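Local coordinates for lipoprotein (Mycoplasma mycoides subsp. capri, PDB 7ADK), which is probably a serine-type peptidase with a chymotrypsin-like PA-clan fold, a mycoplasma lipoprotein of the DUF31 family, at residues G711-F716 and N742-L748; F595-L601 and F789-Y794; S698-Y703 and N778-T783; N448-A452 and D539-V543. One frame throughout, in Å; residues are numbered along the deposited sequence.

Interaction 1 (G711-F716 and N742-L748)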
loop_
_atom_site.group_PDB
_atom_site.type_symbol
_atom_site.label_atom_id
_atom_site.label_comp_id
_atom_site.label_asym_id
_atom_site.label_seq_id
_atom_site.Cartn_x
_atom_site.Cartn_y
_atom_site.Cartn_z
ATOM N N GLY B 711 17.940 -21.027 -15.006
ATOM C CA GLY B 711 18.327 -19.657 -14.721
ATOM C C GLY B 711 19.785 -19.251 -14.919
ATOM O O GLY B 711 20.150 -18.191 -14.409
ATOM N N LEU B 712 20.620 -19.985 -15.650
ATOM C CA LEU B 712 21.910 -19.484 -16.144
ATOM C C LEU B 712 21.800 -19.095 -17.616
ATOM O O LEU B 712 21.234 -19.818 -18.446
ATOM C CB LEU B 712 23.060 -20.487 -15.983
ATOM C CG LEU B 712 23.408 -20.967 -14.569
ATOM C CD1 LEU B 712 24.746 -21.710 -14.619
ATOM C CD2 LEU B 712 23.572 -19.851 -13.549
ATOM N N THR B 713 22.395 -17.964 -17.991
ATOM C CA THR B 713 22.420 -17.502 -19.381
ATOM C C THR B 713 23.731 -16.852 -19.801
ATOM O O THR B 713 24.524 -16.417 -18.978
ATOM C CB THR B 713 21.187 -16.653 -19.721
ATOM O OG1 THR B 713 21.065 -16.600 -21.116
ATOM C CG2 THR B 713 21.180 -15.214 -19.244
ATOM N N ASP B 714 23.969 -16.799 -21.105
ATOM C CA ASP B 714 25.006 -15.967 -21.713
ATOM C C ASP B 714 24.264 -14.873 -22.481
ATOM O O ASP B 714 23.467 -15.151 -23.379
ATOM C CB ASP B 714 25.917 -16.838 -22.598
ATOM C CG ASP B 714 26.949 -16.099 -23.470
ATOM O OD1 ASP B 714 26.929 -14.859 -23.563
ATOM O OD2 ASP B 714 27.777 -16.798 -24.114
ATOM N N ALA B 715 24.461 -13.627 -22.058
ATOM C CA ALA B 715 23.659 -12.513 -22.514
ATOM C C ALA B 715 23.788 -12.256 -24.012
ATOM O O ALA B 715 22.780 -11.989 -24.647
ATOM C CB ALA B 715 24.048 -11.269 -21.743
ATOM N N PHE B 716 24.967 -12.350 -24.630
ATOM C CA PHE B 716 25.071 -11.968 -26.037
ATOM C C PHE B 716 24.364 -12.959 -26.963
ATOM O O PHE B 716 23.637 -12.537 -27.862
ATOM C CB PHE B 716 26.515 -11.679 -26.425
ATOM C CG PHE B 716 26.627 -11.121 -27.825
ATOM C CD1 PHE B 716 26.364 -9.765 -28.062
ATOM C CD2 PHE B 716 26.907 -11.977 -28.899
ATOM C CE1 PHE B 716 26.355 -9.265 -29.375
ATOM C CE2 PHE B 716 26.903 -11.472 -30.216
ATOM C CZ PHE B 716 26.608 -10.121 -30.454
ATOM N N ASN B 742 24.355 -5.871 -24.890
ATOM C CA ASN B 742 24.464 -6.582 -23.619
ATOM C C ASN B 742 25.278 -7.887 -23.775
ATOM O O ASN B 742 25.039 -8.698 -24.667
ATOM C CB ASN B 742 23.060 -6.870 -23.074
ATOM C CG ASN B 742 22.503 -5.806 -22.155
ATOM O OD1 ASN B 742 22.497 -5.962 -20.947
ATOM N ND2 ASN B 742 21.970 -4.728 -22.664
ATOM N N TYR B 743 26.227 -8.111 -22.874
ATOM C CA TYR B 743 27.191 -9.202 -22.862
ATOM C C TYR B 743 27.518 -9.698 -21.442
ATOM O O TYR B 743 27.384 -8.966 -20.460
ATOM C CB TYR B 743 28.455 -8.712 -23.581
ATOM C CG TYR B 743 29.596 -9.701 -23.543
ATOM C CD1 TYR B 743 29.625 -10.799 -24.414
ATOM C CD2 TYR B 743 30.584 -9.585 -22.556
ATOM C CE1 TYR B 743 30.629 -11.770 -24.311
ATOM C CE2 TYR B 743 31.576 -10.561 -22.434
ATOM C CZ TYR B 743 31.613 -11.645 -23.326
ATOM O OH TYR B 743 32.637 -12.520 -23.262
ATOM N N GLY B 744 27.999 -10.931 -21.323
ATOM C CA GLY B 744 28.517 -11.537 -20.096
ATOM C C GLY B 744 27.685 -12.705 -19.571
ATOM O O GLY B 744 26.661 -13.065 -20.151
ATOM N N LEU B 745 28.141 -13.318 -18.479
ATOM C CA LEU B 745 27.381 -14.334 -17.754
ATOM C C LEU B 745 26.246 -13.653 -16.990
ATOM O O LEU B 745 26.481 -12.652 -16.313
ATOM C CB LEU B 745 28.330 -15.110 -16.825
ATOM C CG LEU B 745 27.653 -16.142 -15.903
ATOM C CD1 LEU B 745 27.006 -17.269 -16.681
ATOM C CD2 LEU B 745 28.684 -16.756 -14.971
ATOM N N GLU B 746 25.033 -14.184 -17.060
ATOM C CA GLU B 746 23.872 -13.615 -16.386
ATOM C C GLU B 746 22.957 -14.666 -15.753
ATOM O O GLU B 746 22.972 -15.842 -16.106
ATOM C CB GLU B 746 23.091 -12.670 -17.312
ATOM C CG GLU B 746 23.909 -11.454 -17.751
ATOM C CD GLU B 746 23.106 -10.289 -18.333
ATOM O OE1 GLU B 746 21.881 -10.384 -18.518
ATOM O OE2 GLU B 746 23.721 -9.256 -18.662
ATOM N N ILE B 747 22.183 -14.206 -14.775
ATOM C CA ILE B 747 21.384 -14.988 -13.834
ATOM C C ILE B 747 19.909 -14.595 -13.940
ATOM O O ILE B 747 19.609 -13.421 -14.137
ATOM C CB ILE B 747 21.924 -14.734 -12.415
ATOM C CG1 ILE B 747 23.419 -15.073 -12.248
ATOM C CG2 ILE B 747 21.098 -15.438 -11.350
ATOM C CD1 ILE B 747 23.810 -16.510 -12.535
ATOM N N LEU B 748 18.999 -15.559 -13.804
ATOM C CA LEU B 748 17.551 -15.344 -13.730
ATOM C C LEU B 748 17.024 -15.656 -12.307
ATOM O O LEU B 748 16.732 -16.812 -12.001
ATOM C CB LEU B 748 16.796 -16.160 -14.799
ATOM C CG LEU B 748 16.986 -15.798 -16.282
ATOM C CD1 LEU B 748 16.682 -14.332 -16.538
ATOM C CD2 LEU B 748 18.350 -16.124 -16.875
#
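Leu-712 lays its CD2 methyl against CD1 of Ile-747, 3.5 Å away, the two side chains running side by side and pointing the same way from a non-hydrogen-bonded antiparallel pair. Asp-714 and Leu-745 send their side chains to this same face. The other face carries Thr-713 and Glu-746, where CG2 of the threonine meets CB of the glutamate at 3.7 Å. With chi1 at -162° Thr-713 holds OG1 opposite its own backbone N, and that hydroxyl bonds to the carbonyl of Tyr-703. Beyond CG, the extended Glu-746 chain passes alongside Ala-715, its CD 3.7 Å from the alanine CB.

Between Thr-713 and Glu-746 the backbone bonds run both ways: Thr-713 N to Glu-746 O at 2.9 Å and Glu-746 N to Thr-713 O at 3.0 Å. Leu-748 N to Gly-711 O and the very straight Ala-715 N to Gly-744 O (178°) continue the ladder to either side. At the far end Asp-714 caps the next helix, its OD1 taking a weak bond from Phe-716 N, while OD2 is gripped by the hydroxyls of Tyr-796 and Tyr-803. Phe-716 presents CB to the ring edge of Tyr-743, 3.8 Å from CD1, as its own ring leads away toward Leu-520.

All of this is a buried antiparallel pairing in a mixed sheet. Strand 737-747 pairs with 712-714 here and with 783-792 as well, through backbone hydrogen bonds of Leu-745 with Ala-788 and of Ile-747 with Ala-786, and helix 715-719 starts where the short strand stops.

Interaction 2 (F595-L601 and F789-Y794)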
loop_
_atom_site.group_PDB
_atom_site.type_symbol
_atom_site.label_atom_id
_atom_site.label_comp_id
_atom_site.label_asym_id
_atom_site.label_seq_id
_atom_site.Cartn_x
_atom_site.Cartn_y
_atom_site.Cartn_z
ATOM N N PHE B 595 32.822 -11.011 -2.549
ATOM C CA PHE B 595 32.339 -11.339 -3.896
ATOM C C PHE B 595 32.368 -12.844 -4.130
ATOM O O PHE B 595 33.233 -13.539 -3.603
ATOM C CB PHE B 595 33.145 -10.580 -4.952
ATOM C CG PHE B 595 32.791 -9.116 -5.017
ATOM C CD1 PHE B 595 31.764 -8.691 -5.872
ATOM C CD2 PHE B 595 33.422 -8.189 -4.175
ATOM C CE1 PHE B 595 31.374 -7.349 -5.892
ATOM C CE2 PHE B 595 33.025 -6.849 -4.193
ATOM C CZ PHE B 595 32.012 -6.423 -5.061
ATOM N N PHE B 596 31.414 -13.388 -4.875
ATOM C CA PHE B 596 31.299 -14.834 -5.048
ATOM C C PHE B 596 32.361 -15.390 -6.009
ATOM O O PHE B 596 32.270 -15.199 -7.223
ATOM C CB PHE B 596 29.880 -15.162 -5.493
ATOM C CG PHE B 596 29.581 -16.639 -5.460
ATOM C CD1 PHE B 596 29.218 -17.253 -4.252
ATOM C CD2 PHE B 596 29.648 -17.401 -6.634
ATOM C CE1 PHE B 596 28.906 -18.615 -4.225
ATOM C CE2 PHE B 596 29.307 -18.755 -6.609
ATOM C CZ PHE B 596 28.937 -19.363 -5.404
ATOM N N SER B 597 33.397 -16.048 -5.475
ATOM C CA SER B 597 34.580 -16.463 -6.240
ATOM C C SER B 597 34.424 -17.779 -7.004
ATOM O O SER B 597 35.112 -17.978 -8.001
ATOM C CB SER B 597 35.754 -16.544 -5.285
ATOM O OG SER B 597 35.459 -17.448 -4.254
ATOM N N ASP B 598 33.535 -18.673 -6.576
ATOM C CA ASP B 598 33.250 -19.923 -7.278
ATOM C C ASP B 598 32.647 -19.674 -8.671
ATOM O O ASP B 598 31.812 -18.794 -8.865
ATOM C CB ASP B 598 32.315 -20.842 -6.471
ATOM C CG ASP B 598 32.712 -21.203 -5.040
ATOM O OD1 ASP B 598 33.876 -20.990 -4.654
ATOM O OD2 ASP B 598 31.861 -21.775 -4.319
ATOM N N SER B 599 33.025 -20.496 -9.648
ATOM C CA SER B 599 32.364 -20.581 -10.946
ATOM C C SER B 599 30.967 -21.173 -10.797
ATOM O O SER B 599 30.850 -22.345 -10.456
ATOM C CB SER B 599 33.195 -21.496 -11.828
ATOM O OG SER B 599 32.568 -21.737 -13.066
ATOM N N LEU B 600 29.899 -20.430 -11.089
ATOM C CA LEU B 600 28.531 -20.978 -11.123
ATOM C C LEU B 600 28.289 -21.995 -12.261
ATOM O O LEU B 600 27.250 -22.640 -12.295
ATOM C CB LEU B 600 27.509 -19.819 -11.205
ATOM C CG LEU B 600 26.733 -19.526 -9.904
ATOM C CD1 LEU B 600 25.743 -18.399 -10.170
ATOM C CD2 LEU B 600 25.913 -20.712 -9.399
ATOM N N LEU B 601 29.234 -22.128 -13.195
ATOM C CA LEU B 601 29.188 -23.046 -14.339
ATOM C C LEU B 601 29.773 -24.440 -14.029
ATOM O O LEU B 601 29.355 -25.422 -14.646
ATOM C CB LEU B 601 29.927 -22.382 -15.513
ATOM C CG LEU B 601 29.183 -21.148 -16.067
ATOM C CD1 LEU B 601 30.165 -20.223 -16.756
ATOM C CD2 LEU B 601 28.105 -21.531 -17.081
ATOM N N PHE B 789 29.312 -10.642 -11.745
ATOM C CA PHE B 789 30.589 -9.915 -11.665
ATOM C C PHE B 789 31.786 -10.711 -12.202
ATOM O O PHE B 789 32.754 -10.145 -12.703
ATOM C CB PHE B 789 30.909 -9.579 -10.201
ATOM C CG PHE B 789 29.874 -8.790 -9.444
ATOM C CD1 PHE B 789 29.741 -7.411 -9.654
ATOM C CD2 PHE B 789 29.054 -9.433 -8.510
ATOM C CE1 PHE B 789 28.818 -6.680 -8.899
ATOM C CE2 PHE B 789 28.107 -8.702 -7.786
ATOM C CZ PHE B 789 28.011 -7.322 -7.956
ATOM N N ARG B 790 31.728 -12.028 -12.027
ATOM C CA ARG B 790 32.788 -12.981 -12.317
ATOM C C ARG B 790 32.262 -14.053 -13.252
ATOM O O ARG B 790 31.139 -14.517 -13.103
ATOM C CB ARG B 790 33.302 -13.546 -10.995
ATOM C CG ARG B 790 34.571 -14.362 -11.161
ATOM C CD ARG B 790 35.087 -14.848 -9.827
ATOM N NE ARG B 790 36.206 -15.776 -9.977
ATOM C CZ ARG B 790 37.481 -15.482 -10.055
ATOM N NH1 ARG B 790 37.934 -14.273 -10.044
ATOM N NH2 ARG B 790 38.358 -16.424 -10.130
ATOM N N SER B 791 33.086 -14.452 -14.201
ATOM C CA SER B 791 32.855 -15.568 -15.100
ATOM C C SER B 791 34.132 -16.385 -15.215
ATOM O O SER B 791 35.202 -15.866 -15.508
ATOM C CB SER B 791 32.377 -15.084 -16.464
ATOM O OG SER B 791 32.295 -16.120 -17.396
ATOM N N ASP B 792 33.993 -17.686 -15.044
ATOM C CA ASP B 792 34.999 -18.705 -15.329
ATOM C C ASP B 792 35.220 -18.929 -16.835
ATOM O O ASP B 792 36.134 -19.639 -17.250
ATOM C CB ASP B 792 34.474 -19.973 -14.672
ATOM C CG ASP B 792 35.451 -21.134 -14.568
ATOM O OD1 ASP B 792 34.972 -22.290 -14.517
ATOM O OD2 ASP B 792 36.665 -20.886 -14.455
ATOM N N GLY B 793 34.365 -18.321 -17.658
ATOM C CA GLY B 793 34.210 -18.605 -19.066
ATOM C C GLY B 793 33.465 -19.909 -19.289
ATOM O O GLY B 793 33.172 -20.657 -18.365
ATOM N N TYR B 794 33.152 -20.174 -20.548
ATOM C CA TYR B 794 32.543 -21.405 -21.019
ATOM C C TYR B 794 32.965 -21.622 -22.466
ATOM O O TYR B 794 33.079 -20.648 -23.221
ATOM C CB TYR B 794 31.019 -21.348 -20.895
ATOM C CG TYR B 794 30.375 -22.709 -21.014
ATOM C CD1 TYR B 794 30.234 -23.509 -19.872
ATOM C CD2 TYR B 794 29.920 -23.181 -22.264
ATOM C CE1 TYR B 794 29.618 -24.766 -19.962
ATOM C CE2 TYR B 794 29.341 -24.456 -22.366
ATOM C CZ TYR B 794 29.179 -25.249 -21.212
ATOM O OH TYR B 794 28.640 -26.487 -21.289
#
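Phe-595 drives a ring edge into the face of Phe-789, a T-shaped stack with planes at 89° and centroids 5.1 Å apart. CE1 of Phe-595 sits 3.8 Å above the middle of the Phe-789 ring. This end is tightly packed: Leu-770 of strand 769-778 touches both rings, and Phe-540 meets Phe-789 in a further edge-to-face pair. A second close-packed spot is buried Leu-601, its CD1 3.4 Å from Gly-793 O and its CD2 4.0 Å from Tyr-794 CD1, approaching the tyrosine ring at a slant.

Between these two spots the chains run in nearly the same direction, the 595-601 loop alongside the later part of strand 783-792. Ser-791 forms an ST turn there, its OG accepting from Gly-793 N at 3.0 Å.

Arg-790 and Asp-792 make the looser side, partly open to solvent. Arg-790, extended from CG to NE, gives only a weak, bent bond from NE to Ser-597 O at 3.2 Å; its stronger hold is the salt bridge from NH1 to Asp-809. Further on, Ser-599 OG donates to Asp-792 OD1 at 2.9 Å, meeting it from above the carboxylate plane, 38° out, and Asn-602 ND2 donates to the same oxygen.

Interaction 3 (S698-Y703 and N778-T783)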
loop_
_atom_site.group_PDB
_atom_site.type_symbol
_atom_site.label_atom_id
_atom_site.label_comp_id
_atom_site.label_asym_id
_atom_site.label_seq_id
_atom_site.Cartn_x
_atom_site.Cartn_y
_atom_site.Cartn_z
ATOM N N SER B 698 15.340 -19.311 -11.683
ATOM C CA SER B 698 14.066 -19.412 -12.387
ATOM C C SER B 698 14.057 -20.510 -13.456
ATOM O O SER B 698 14.980 -20.624 -14.258
ATOM C CB SER B 698 13.803 -18.066 -13.041
ATOM O OG SER B 698 12.532 -18.016 -13.615
ATOM N N TYR B 699 12.982 -21.291 -13.543
ATOM C CA TYR B 699 12.743 -22.284 -14.601
ATOM C C TYR B 699 12.063 -21.626 -15.828
ATOM O O TYR B 699 11.207 -22.215 -16.477
ATOM C CB TYR B 699 11.977 -23.503 -14.033
ATOM C CG TYR B 699 12.729 -24.463 -13.112
ATOM C CD1 TYR B 699 13.334 -24.016 -11.919
ATOM C CD2 TYR B 699 12.774 -25.839 -13.419
ATOM C CE1 TYR B 699 13.988 -24.920 -11.062
ATOM C CE2 TYR B 699 13.407 -26.752 -12.555
ATOM C CZ TYR B 699 14.021 -26.292 -11.373
ATOM O OH TYR B 699 14.589 -27.174 -10.516
ATOM N N GLN B 700 12.406 -20.383 -16.164
ATOM C CA GLN B 700 12.026 -19.734 -17.425
ATOM C C GLN B 700 12.838 -20.300 -18.609
ATOM O O GLN B 700 14.063 -20.369 -18.536
ATOM C CB GLN B 700 12.211 -18.211 -17.292
ATOM C CG GLN B 700 11.101 -17.401 -17.963
ATOM C CD GLN B 700 11.179 -17.355 -19.471
ATOM O OE1 GLN B 700 12.166 -16.970 -20.062
ATOM N NE2 GLN B 700 10.140 -17.726 -20.167
ATOM N N ILE B 701 12.179 -20.716 -19.700
ATOM C CA ILE B 701 12.866 -21.294 -20.866
ATOM C C ILE B 701 13.467 -20.214 -21.773
ATOM O O ILE B 701 14.570 -20.374 -22.284
ATOM C CB ILE B 701 11.898 -22.205 -21.654
ATOM C CG1 ILE B 701 11.397 -23.406 -20.831
ATOM C CG2 ILE B 701 12.481 -22.675 -22.993
ATOM C CD1 ILE B 701 12.428 -24.473 -20.526
ATOM N N GLY B 702 12.765 -19.102 -21.975
ATOM C CA GLY B 702 13.108 -18.095 -22.976
ATOM C C GLY B 702 14.466 -17.449 -22.775
ATOM O O GLY B 702 15.246 -17.351 -23.715
ATOM N N TYR B 703 14.764 -16.996 -21.561
ATOM C CA TYR B 703 16.043 -16.365 -21.235
ATOM C C TYR B 703 17.210 -17.344 -21.013
ATOM O O TYR B 703 18.364 -16.926 -21.090
ATOM C CB TYR B 703 15.853 -15.479 -20.003
ATOM C CG TYR B 703 15.047 -14.215 -20.213
ATOM C CD1 TYR B 703 15.428 -13.316 -21.219
ATOM C CD2 TYR B 703 13.976 -13.891 -19.367
ATOM C CE1 TYR B 703 14.731 -12.113 -21.406
ATOM C CE2 TYR B 703 13.277 -12.684 -19.545
ATOM C CZ TYR B 703 13.644 -11.796 -20.573
ATOM O OH TYR B 703 12.945 -10.653 -20.778
ATOM N N ASN B 778 10.903 -8.424 -16.346
ATOM C CA ASN B 778 9.812 -8.868 -17.186
ATOM C C ASN B 778 8.703 -9.444 -16.301
ATOM O O ASN B 778 8.725 -10.602 -15.900
ATOM C CB ASN B 778 10.384 -9.852 -18.204
ATOM C CG ASN B 778 9.374 -10.279 -19.237
ATOM O OD1 ASN B 778 8.168 -10.255 -19.040
ATOM N ND2 ASN B 778 9.837 -10.698 -20.376
ATOM N N GLU B 779 7.712 -8.615 -15.965
ATOM C CA GLU B 779 6.602 -9.005 -15.089
ATOM C C GLU B 779 5.574 -9.920 -15.761
ATOM O O GLU B 779 4.715 -10.457 -15.074
ATOM C CB GLU B 779 5.976 -7.767 -14.422
ATOM C CG GLU B 779 5.255 -6.803 -15.376
ATOM C CD GLU B 779 4.593 -5.624 -14.636
ATOM O OE1 GLU B 779 4.917 -4.449 -14.916
ATOM O OE2 GLU B 779 3.686 -5.827 -13.798
ATOM N N THR B 780 5.694 -10.179 -17.065
ATOM C CA THR B 780 4.947 -11.265 -17.731
ATOM C C THR B 780 5.700 -12.602 -17.633
ATOM O O THR B 780 5.088 -13.625 -17.356
ATOM C CB THR B 780 4.609 -10.896 -19.177
ATOM O OG1 THR B 780 3.901 -9.678 -19.201
ATOM C CG2 THR B 780 3.705 -11.907 -19.849
ATOM N N ALA B 781 7.032 -12.600 -17.756
ATOM C CA ALA B 781 7.896 -13.740 -17.426
ATOM C C ALA B 781 7.913 -14.070 -15.926
ATOM O O ALA B 781 8.257 -15.183 -15.539
ATOM C CB ALA B 781 9.331 -13.425 -17.850
ATOM N N ARG B 782 7.609 -13.082 -15.080
ATOM C CA ARG B 782 7.720 -13.133 -13.624
ATOM C C ARG B 782 9.174 -13.331 -13.154
ATOM O O ARG B 782 9.425 -13.898 -12.099
ATOM C CB ARG B 782 6.672 -14.103 -13.038
ATOM C CG ARG B 782 5.294 -14.007 -13.719
ATOM C CD ARG B 782 4.195 -14.751 -12.958
ATOM N NE ARG B 782 2.985 -14.895 -13.787
ATOM C CZ ARG B 782 2.570 -15.976 -14.409
ATOM N NH1 ARG B 782 3.215 -17.105 -14.364
ATOM N NH2 ARG B 782 1.480 -15.955 -15.110
ATOM N N THR B 783 10.139 -12.856 -13.936
ATOM C CA THR B 783 11.575 -12.945 -13.671
ATOM C C THR B 783 12.284 -11.758 -14.325
ATOM O O THR B 783 11.666 -10.889 -14.933
ATOM C CB THR B 783 12.106 -14.321 -14.108
ATOM O OG1 THR B 783 13.428 -14.563 -13.714
ATOM C CG2 THR B 783 12.107 -14.539 -15.609
#
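A beta hairpin turn closed by a G1 bulge begins at Asn-778, whose amide reaches across to Tyr-703. Arg-782, with its positive phi, and Thr-783 both face Asn-778, and Asn-778 N bonds to Thr-783 O. The side chain of Asn-778 works in two directions. Its OD1 accepts from Ala-781 N at 2.9 Å, an Asx motif in which the donor stands well above the carbonyl plane. Its ND2 donates to Tyr-703 OH at 3.1 Å, almost perfectly straight (176°) and within the amide plane. Because the inward bond grips OD1, the amide is pinned with ND2 facing the phenol; the ring and amide planes stand 80° apart.

Gln-700 OE1 takes the backbone N of Tyr-703 at 3.0 Å, nearly along the C=O axis, which fixes the start of that residue. A bend at chi2 (-75°) turns the glutamine amide back over its own loop, while NE2 bonds to Val-251 O and Tyr-187 OH. The aliphatic part of Gln-700 faces the hairpin, CG lying 3.8 Å from CG2 of Thr-783. That methyl also lies at the edge of the Tyr-703 ring, 4.2 Å from CD2. Ser-698 OG lies 3.6 Å from Thr-783 OG1, which bonds to Pro-749 O.

The contact thus sets the loop ahead of strand 712-714 against the hairpin joining strands 769-778 and 783-792. Lys-250 makes a cation-pi contact with the tyrosine ring, and helix 176-192 packs on the loop at Tyr-699 and Ile-701.

Interaction 4 (N448-A452 and D539-V543)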
loop_
_atom_site.group_PDB
_atom_site.type_symbol
_atom_site.label_atom_id
_atom_site.label_comp_id
_atom_site.label_asym_id
_atom_site.label_seq_id
_atom_site.Cartn_x
_atom_site.Cartn_y
_atom_site.Cartn_z
ATOM N N ASN B 448 23.964 -0.054 -11.430
ATOM C CA ASN B 448 24.015 -0.355 -12.856
ATOM C C ASN B 448 24.149 0.883 -13.749
ATOM O O ASN B 448 23.872 2.009 -13.362
ATOM C CB ASN B 448 22.894 -1.303 -13.239
ATOM C CG ASN B 448 21.548 -0.680 -13.149
ATOM O OD1 ASN B 448 21.181 -0.061 -12.173
ATOM N ND2 ASN B 448 20.779 -0.801 -14.184
ATOM N N SER B 449 24.666 0.677 -14.950
ATOM C CA SER B 449 25.127 1.729 -15.865
ATOM C C SER B 449 24.021 2.651 -16.387
ATOM O O SER B 449 24.202 3.865 -16.422
ATOM C CB SER B 449 25.890 1.106 -17.030
ATOM O OG SER B 449 26.642 2.068 -17.691
ATOM N N HIS B 450 22.827 2.139 -16.687
ATOM C CA HIS B 450 21.717 3.030 -17.030
ATOM C C HIS B 450 21.165 3.852 -15.851
ATOM O O HIS B 450 20.429 4.810 -16.079
ATOM C CB HIS B 450 20.614 2.290 -17.776
ATOM C CG HIS B 450 19.639 1.539 -16.926
ATOM N ND1 HIS B 450 19.622 0.192 -16.716
ATOM C CD2 HIS B 450 18.494 2.038 -16.373
ATOM C CE1 HIS B 450 18.492 -0.125 -16.076
ATOM N NE2 HIS B 450 17.780 0.977 -15.812
ATOM N N VAL B 451 21.521 3.524 -14.603
ATOM C CA VAL B 451 21.229 4.356 -13.427
ATOM C C VAL B 451 22.342 5.367 -13.210
ATOM O O VAL B 451 22.071 6.548 -13.031
ATOM C CB VAL B 451 20.942 3.500 -12.176
ATOM C CG1 VAL B 451 20.840 4.314 -10.888
ATOM C CG2 VAL B 451 19.646 2.719 -12.350
ATOM N N ALA B 452 23.599 4.939 -13.289
ATOM C CA ALA B 452 24.748 5.809 -13.095
ATOM C C ALA B 452 24.877 6.918 -14.159
ATOM O O ALA B 452 25.407 7.984 -13.862
ATOM C CB ALA B 452 26.000 4.943 -13.041
ATOM N N ASP B 539 25.508 -4.340 -17.763
ATOM C CA ASP B 539 24.892 -3.210 -17.064
ATOM C C ASP B 539 25.279 -3.163 -15.568
ATOM O O ASP B 539 24.528 -3.555 -14.683
ATOM C CB ASP B 539 23.383 -3.202 -17.344
ATOM C CG ASP B 539 22.712 -1.854 -17.045
ATOM O OD1 ASP B 539 23.407 -0.824 -17.013
ATOM O OD2 ASP B 539 21.488 -1.813 -16.805
ATOM N N PHE B 540 26.490 -2.695 -15.279
ATOM C CA PHE B 540 27.081 -2.534 -13.942
ATOM C C PHE B 540 28.006 -1.297 -13.889
ATOM O O PHE B 540 28.819 -1.105 -14.789
ATOM C CB PHE B 540 27.840 -3.812 -13.565
ATOM C CG PHE B 540 28.724 -3.679 -12.344
ATOM C CD1 PHE B 540 28.171 -3.342 -11.100
ATOM C CD2 PHE B 540 30.112 -3.830 -12.457
ATOM C CE1 PHE B 540 28.993 -3.151 -9.981
ATOM C CE2 PHE B 540 30.938 -3.656 -11.334
ATOM C CZ PHE B 540 30.375 -3.325 -10.096
ATOM N N ALA B 541 27.917 -0.472 -12.851
ATOM C CA ALA B 541 28.748 0.711 -12.687
ATOM C C ALA B 541 29.080 0.955 -11.213
ATOM O O ALA B 541 28.360 0.486 -10.339
ATOM C CB ALA B 541 28.036 1.896 -13.337
ATOM N N ILE B 542 30.152 1.680 -10.917
ATOM C CA ILE B 542 30.568 1.972 -9.540
ATOM C C ILE B 542 30.708 3.476 -9.333
ATOM O O ILE B 542 31.512 4.125 -9.994
ATOM C CB ILE B 542 31.854 1.223 -9.158
ATOM C CG1 ILE B 542 31.746 -0.276 -9.480
ATOM C CG2 ILE B 542 32.176 1.451 -7.673
ATOM C CD1 ILE B 542 33.032 -1.049 -9.261
ATOM N N VAL B 543 29.919 4.038 -8.426
ATOM C CA VAL B 543 29.822 5.468 -8.137
ATOM C C VAL B 543 30.562 5.819 -6.852
ATOM O O VAL B 543 30.359 5.212 -5.810
ATOM C CB VAL B 543 28.345 5.899 -8.028
ATOM C CG1 VAL B 543 28.191 7.346 -7.537
ATOM C CG2 VAL B 543 27.659 5.742 -9.386
#
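The backbones come together at Asn-448 and Phe-540, with CA atoms 3.9 Å apart, just where helix 449-452 starts and before strand 541-546 begins. Asp-539 reaches back over the helix start, and its carboxylate is held by three bonds. His-450 ND1 donates to OD2 at 2.7 Å on the syn lone pair, with the carboxylate only 24° from the ring plane. Asn-448 ND2 donates to the same oxygen at 2.9 Å, but from above the carboxylate, 51° out of its plane. OD1 takes His-450 N at 3.0 Å, again on the syn side, so the carboxylate grips this histidine by both ring and backbone. His-450 has CG between its backbone N and carbonyl carbon (chi1 83°), which folds the imidazole back toward Asp-539.

With Ser-759, in a Gly-Ala-Ser-Gly sequence, touching both Asn-448 and His-450, the arrangement is consistent with the His-Asp-Ser catalytic triad of PA-clan peptidases. Farther along, the contact is apolar: Ala-452 CB lies 3.7 Å from Ala-541 CB and 4.1 Å from Val-543 CG2.

Ser-449 OG turns elsewhere, to Tyr-727 and His-508. Strand 541-546 lies between 442-447 and 503-507 in an antiparallel sheet, while His-775 of strand 769-778, from the second sheet, touches Asn-448 and Asp-539.

How the interactions relate
Going from the N terminus, interaction 4 comes first, closing an 86-residue span without helix and joining the short helix 449-452 to strand 541-546 of the first sheet before any other contact opens. Interaction 2 then opens at 595-601 and closes last, at 789-794. Interaction 3 (698-703 to 778-783) fits within its span, and interaction 1 (711-716 to 742-748) within that of interaction 3, so the three nest without crossing. Interaction 1 touches both its enclosing contacts: Ile-747 packs on Leu-600, and Leu-748 O probably bonds to Ser-698 N. Interactions 2 and 3 lie about 22 Å apart, centre to centre. Interactions 2 and 4 touch through one aromatic pair, joining the two sheets.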